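Local coordinates for pumilio domain-containing protein 7 (Caenorhabditis elegans, PDB 3V71), which binds a consensus sequence in mRNA 3'-UTRs and modulates mRNA expression and stability, acting redundantly with related PUF proteins in oocyte formation and early embryonic divisions, at residues V153-V158 with Q189-L194; L210-M214 with I243-Y247. One frame throughout, in Å; residues are numbered along the deposited sequence.

Interaction 1 (V153-V158 with Q189-L194); sequences VKQLPV and QVIDRL
Leu156 O has two nitrogens near it: Trp161 NE1, which donates a hydrogen bond, and Arg193 NH2, 3.1 Å from Leu156 O but at an angle too poor for one. On the same guanidinium, NE lies 2.9 Å from Val153 O, again badly aligned, while the CA of Gln155 comes to the guanidinium edge near its plane. The loop 153-158 thus curls round the arginine mainly with its backbone. Arg193 gets there because CG is swung away from the backbone N (chi1 -161°) and the chain then kinks at chi2 (67°). Its NH1 turns back to its own side of the contact, to a salt bridge with Glu196. Apolar pairs flank the charge: Val153 CG2 meets Val190 CG2 at 3.9 Å, the two side chains crossing at about a right angle, and Val158 CG1 rests 3.7 Å from Leu194 CD2. With an alanine here in place of Arg193, Glu196 would probably lose its ion-pair mate and a gap would open inside the loop. The contact joins neighbouring predicted Pumilio repeats, and its chemistry is consistent with a hold that is partly electrostatic, positive charge near carbonyl oxygens, helped by the valine and leucine contacts.

Interaction 2 (L210-M214 with I243-Y247); sequences LHSLM and IMEMY
Met214 lies across one face of the Tyr247 ring like a lid. Its CG sits almost over the middle, 3.7 Å from the Tyr247 ring centroid and 8° off the normal, a CH-pi contact. Bends at chi2 (-53°) and chi3 keep the rest of the chain curled over the aromatic group, with CE dropping to 3.7 Å from Tyr247 CG. The sulfur stands higher, SD being 4.7 Å from the same centroid, a more distant Met-aromatic contact. This is how helix 203-218 meets helix 244-256 in the all-helical array of a PUF protein, where helices stack side by side, these two with helices 221-225 and 231-238 between them in the chain; Val237 of helix 231-238 touches both Tyr247 and Met244. Near the ring, Leu210 fits its CD2 methyl into a hollow walled by Ile243, Met244 and Tyr247, 4.0 Å from Met244 SD and 4.2 Å from Ile243 CG2. Met244, itself bent twice, brings its CE within 3.9 Å of Met214 SD, and the two methionine chains meet at a slant. At the far end of the ring, Tyr247 OH reaches the edge of the His211 imidazole and shares a 2.8 Å hydrogen bond with His211 ND1, either atom being the possible donor.

Helix 183-194 brings the two contacts together. In interaction 1 its Arg193 reaches into the loop 153-158, while Ile191 packs on Leu210, Met214 and Met244 of interaction 2, and Leu194 belongs to the first contact yet also touches Leu210. Interaction 1 is only partly buried and comes within about 6 Å of the bound RNA at its nearest atom; a charged side chain lies among backbone carbonyls there, with valines and a leucine alongside. Interaction 2, about 14 Å from the RNA at its nearest atom, is a buried helix-to-helix contact built from methionine, leucine and aromatic surfaces, with one polar pair at the exposed histidine.

Interaction 1 (V153-V158 with Q189-L194)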
loop_
_atom_site.group_PDB
_atom_site.type_symbol
_atom_site.label_atom_id
_atom_site.label_comp_id
_atom_site.label_asym_id
_atom_site.label_seq_id
_atom_site.Cartn_x
_atom_site.Cartn_y
_atom_site.Cartn_z
ATOM N N VAL A 153 -4.716 1.970 10.611
ATOM C CA VAL A 153 -3.355 2.395 10.340
ATOM C C VAL A 153 -3.309 3.822 9.820
ATOM O O VAL A 153 -2.656 4.683 10.403
ATOM C CB VAL A 153 -2.700 1.474 9.284
ATOM C CG1 VAL A 153 -1.499 2.145 8.645
ATOM C CG2 VAL A 153 -2.319 0.136 9.902
ATOM N N LYS A 154 -4.017 4.067 8.724
ATOM C CA LYS A 154 -3.847 5.303 7.964
ATOM C C LYS A 154 -4.380 6.564 8.652
ATOM O O LYS A 154 -4.393 7.633 8.046
ATOM C CB LYS A 154 -4.412 5.157 6.533
ATOM C CG LYS A 154 -5.952 5.205 6.416
ATOM C CD LYS A 154 -6.471 4.505 5.129
ATOM C CE LYS A 154 -8.008 4.596 4.982
ATOM N NZ LYS A 154 -8.594 3.563 4.051
ATOM N N GLN A 155 -4.805 6.459 9.908
ATOM C CA GLN A 155 -5.264 7.661 10.604
ATOM C C GLN A 155 -5.546 7.522 12.098
ATOM O O GLN A 155 -6.261 8.334 12.673
ATOM C CB GLN A 155 -6.478 8.268 9.901
ATOM C CG GLN A 155 -7.776 7.555 10.172
ATOM C CD GLN A 155 -8.970 8.472 9.983
ATOM O OE1 GLN A 155 -9.626 8.451 8.939
ATOM N NE2 GLN A 155 -9.253 9.294 10.995
ATOM N N LEU A 156 -4.977 6.504 12.726
ATOM C CA LEU A 156 -4.980 6.411 14.181
ATOM C C LEU A 156 -3.552 6.354 14.725
ATOM O O LEU A 156 -2.644 5.847 14.058
ATOM C CB LEU A 156 -5.780 5.192 14.650
ATOM C CG LEU A 156 -7.291 5.385 14.816
ATOM C CD1 LEU A 156 -7.954 4.126 15.358
ATOM C CD2 LEU A 156 -7.569 6.565 15.732
ATOM N N PRO A 157 -3.345 6.883 15.937
ATOM C CA PRO A 157 -2.034 6.848 16.599
ATOM C C PRO A 157 -1.479 5.429 16.734
ATOM O O PRO A 157 -2.198 4.498 17.097
ATOM C CB PRO A 157 -2.317 7.460 17.979
ATOM C CG PRO A 157 -3.807 7.409 18.141
ATOM C CD PRO A 157 -4.354 7.570 16.758
ATOM N N VAL A 158 -0.188 5.288 16.461
ATOM C CA VAL A 158 0.446 3.982 16.327
ATOM C C VAL A 158 0.481 3.115 17.595
ATOM O O VAL A 158 0.846 1.938 17.536
ATOM C CB VAL A 158 1.871 4.126 15.751
ATOM C CG1 VAL A 158 2.400 2.770 15.278
ATOM C CG2 VAL A 158 1.871 5.130 14.600
ATOM N N GLN A 189 1.338 1.227 3.108
ATOM C CA GLN A 189 0.734 2.266 3.933
ATOM C C GLN A 189 1.246 2.244 5.356
ATOM O O GLN A 189 1.470 3.300 5.943
ATOM C CB GLN A 189 -0.784 2.127 3.945
ATOM C CG GLN A 189 -1.455 2.470 2.632
ATOM C CD GLN A 189 -2.902 2.025 2.603
ATOM O OE1 GLN A 189 -3.312 1.151 3.372
ATOM N NE2 GLN A 189 -3.687 2.629 1.720
ATOM N N VAL A 190 1.406 1.050 5.922
ATOM C CA VAL A 190 1.957 0.925 7.270
ATOM C C VAL A 190 3.339 1.558 7.357
ATOM O O VAL A 190 3.649 2.290 8.304
ATOM C CB VAL A 190 2.101 -0.536 7.698
ATOM C CG1 VAL A 190 2.954 -0.631 8.961
ATOM C CG2 VAL A 190 0.744 -1.156 7.918
ATOM N N ILE A 191 4.168 1.248 6.363
ATOM C CA ILE A 191 5.498 1.810 6.249
ATOM C C ILE A 191 5.427 3.319 6.117
ATOM O O ILE A 191 6.019 4.049 6.904
ATOM C CB ILE A 191 6.221 1.232 5.031
ATOM C CG1 ILE A 191 6.635 -0.210 5.310
ATOM C CG2 ILE A 191 7.431 2.078 4.664
ATOM C CD1 ILE A 191 7.267 -0.880 4.130
ATOM N N ASP A 192 4.701 3.783 5.112
ATOM C CA ASP A 192 4.504 5.210 4.922
ATOM C C ASP A 192 4.216 5.897 6.262
ATOM O O ASP A 192 4.683 7.006 6.528
ATOM C CB ASP A 192 3.344 5.438 3.959
ATOM C CG ASP A 192 3.401 6.792 3.296
ATOM O OD1 ASP A 192 3.848 7.752 3.960
ATOM O OD2 ASP A 192 3.015 6.895 2.108
ATOM N N ARG A 193 3.460 5.203 7.106
ATOM C CA ARG A 193 2.930 5.742 8.349
ATOM C C ARG A 193 3.995 5.782 9.442
ATOM O O ARG A 193 4.095 6.758 10.189
ATOM C CB ARG A 193 1.740 4.877 8.790
ATOM C CG ARG A 193 0.771 5.501 9.789
ATOM C CD ARG A 193 -0.001 6.674 9.189
ATOM N NE ARG A 193 -1.096 7.124 10.054
ATOM C CZ ARG A 193 -0.938 7.628 11.277
ATOM N NH1 ARG A 193 0.274 7.743 11.806
ATOM N NH2 ARG A 193 -1.998 8.010 11.978
ATOM N N LEU A 194 4.788 4.719 9.534
ATOM C CA LEU A 194 5.829 4.616 10.555
ATOM C C LEU A 194 7.025 5.530 10.294
ATOM O O LEU A 194 7.708 5.952 11.226
ATOM C CB LEU A 194 6.322 3.177 10.660
ATOM C CG LEU A 194 5.337 2.176 11.249
ATOM C CD1 LEU A 194 5.927 0.774 11.185
ATOM C CD2 LEU A 194 4.962 2.568 12.680
#

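Interaction 2 (L210-M214 with I243-Y247)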
loop_
_atom_site.group_PDB
_atom_site.type_symbol
_atom_site.label_atom_id
_atom_site.label_comp_id
_atom_site.label_asym_id
_atom_site.label_seq_id
_atom_site.Cartn_x
_atom_site.Cartn_y
_atom_site.Cartn_z
ATOM N N LEU A 210 9.220 0.139 12.629
ATOM C CA LEU A 210 9.580 0.029 11.222
ATOM C C LEU A 210 10.730 -0.944 11.028
ATOM O O LEU A 210 10.737 -1.734 10.085
ATOM C CB LEU A 210 9.987 1.396 10.679
ATOM C CG LEU A 210 10.156 1.555 9.170
ATOM C CD1 LEU A 210 8.867 1.186 8.449
ATOM C CD2 LEU A 210 10.568 2.983 8.844
ATOM N N HIS A 211 11.703 -0.878 11.931
ATOM C CA HIS A 211 12.917 -1.662 11.795
ATOM C C HIS A 211 12.655 -3.158 11.894
ATOM O O HIS A 211 13.205 -3.938 11.119
ATOM C CB HIS A 211 13.981 -1.235 12.811
ATOM C CG HIS A 211 15.305 -1.903 12.596
ATOM N ND1 HIS A 211 16.177 -1.521 11.597
ATOM C CD2 HIS A 211 15.887 -2.955 13.220
ATOM C CE1 HIS A 211 17.246 -2.298 11.629
ATOM N NE2 HIS A 211 17.092 -3.180 12.600
ATOM N N SER A 212 11.825 -3.559 12.851
ATOM C CA SER A 212 11.507 -4.974 13.030
ATOM C C SER A 212 10.727 -5.465 11.825
ATOM O O SER A 212 10.826 -6.627 11.428
ATOM C CB SER A 212 10.688 -5.198 14.301
ATOM O OG SER A 212 9.406 -4.602 14.186
ATOM N N LEU A 213 9.944 -4.565 11.245
ATOM C CA LEU A 213 9.199 -4.867 10.041
ATOM C C LEU A 213 10.151 -4.959 8.865
ATOM O O LEU A 213 10.187 -5.962 8.150
ATOM C CB LEU A 213 8.197 -3.757 9.776
ATOM C CG LEU A 213 6.809 -4.263 9.413
ATOM C CD1 LEU A 213 5.930 -4.237 10.659
ATOM C CD2 LEU A 213 6.217 -3.431 8.276
ATOM N N MET A 214 10.919 -3.890 8.680
ATOM C CA MET A 214 11.884 -3.776 7.597
ATOM C C MET A 214 12.878 -4.921 7.547
ATOM O O MET A 214 13.420 -5.237 6.492
ATOM C CB MET A 214 12.632 -2.457 7.715
ATOM C CG MET A 214 11.790 -1.265 7.314
ATOM S SD MET A 214 11.094 -1.518 5.668
ATOM C CE MET A 214 12.557 -2.046 4.775
ATOM N N ILE A 243 13.953 8.238 6.090
ATOM C CA ILE A 243 14.832 7.210 6.607
ATOM C C ILE A 243 14.653 5.956 5.763
ATOM O O ILE A 243 15.319 4.942 5.971
ATOM C CB ILE A 243 14.512 6.897 8.078
ATOM C CG1 ILE A 243 15.618 6.034 8.698
ATOM C CG2 ILE A 243 13.157 6.225 8.187
ATOM C CD1 ILE A 243 15.461 5.796 10.188
ATOM N N MET A 244 13.739 6.019 4.803
ATOM C CA MET A 244 13.544 4.881 3.923
ATOM C C MET A 244 14.772 4.673 3.050
ATOM O O MET A 244 15.061 3.554 2.636
ATOM C CB MET A 244 12.287 5.048 3.068
ATOM C CG MET A 244 11.002 4.667 3.780
ATOM S SD MET A 244 11.193 3.260 4.903
ATOM C CE MET A 244 11.026 1.882 3.783
ATOM N N GLU A 245 15.494 5.758 2.788
ATOM C CA GLU A 245 16.683 5.710 1.955
ATOM C C GLU A 245 17.738 4.781 2.542
ATOM O O GLU A 245 18.442 4.096 1.815
ATOM C CB GLU A 245 17.251 7.109 1.767
ATOM C CG GLU A 245 16.282 8.066 1.118
ATOM C CD GLU A 245 16.914 9.401 0.787
ATOM O OE1 GLU A 245 17.905 9.772 1.456
ATOM O OE2 GLU A 245 16.424 10.073 -0.149
ATOM N N MET A 246 17.833 4.760 3.865
ATOM C CA MET A 246 18.722 3.847 4.562
ATOM C C MET A 246 18.406 2.387 4.214
ATOM O O MET A 246 19.310 1.565 4.054
ATOM C CB MET A 246 18.630 4.088 6.073
ATOM C CG MET A 246 19.447 3.139 6.935
ATOM S SD MET A 246 19.366 3.529 8.700
ATOM C CE MET A 246 17.733 2.923 9.126
ATOM N N TYR A 247 17.125 2.065 4.085
ATOM C CA TYR A 247 16.716 0.702 3.737
ATOM C C TYR A 247 16.870 0.427 2.238
ATOM O O TYR A 247 17.201 -0.689 1.824
ATOM C CB TYR A 247 15.289 0.423 4.226
ATOM C CG TYR A 247 15.189 0.405 5.737
ATOM C CD1 TYR A 247 15.571 -0.719 6.462
ATOM C CD2 TYR A 247 14.735 1.517 6.440
ATOM C CE1 TYR A 247 15.502 -0.739 7.842
ATOM C CE2 TYR A 247 14.660 1.507 7.821
ATOM C CZ TYR A 247 15.047 0.375 8.517
ATOM O OH TYR A 247 14.975 0.351 9.893
#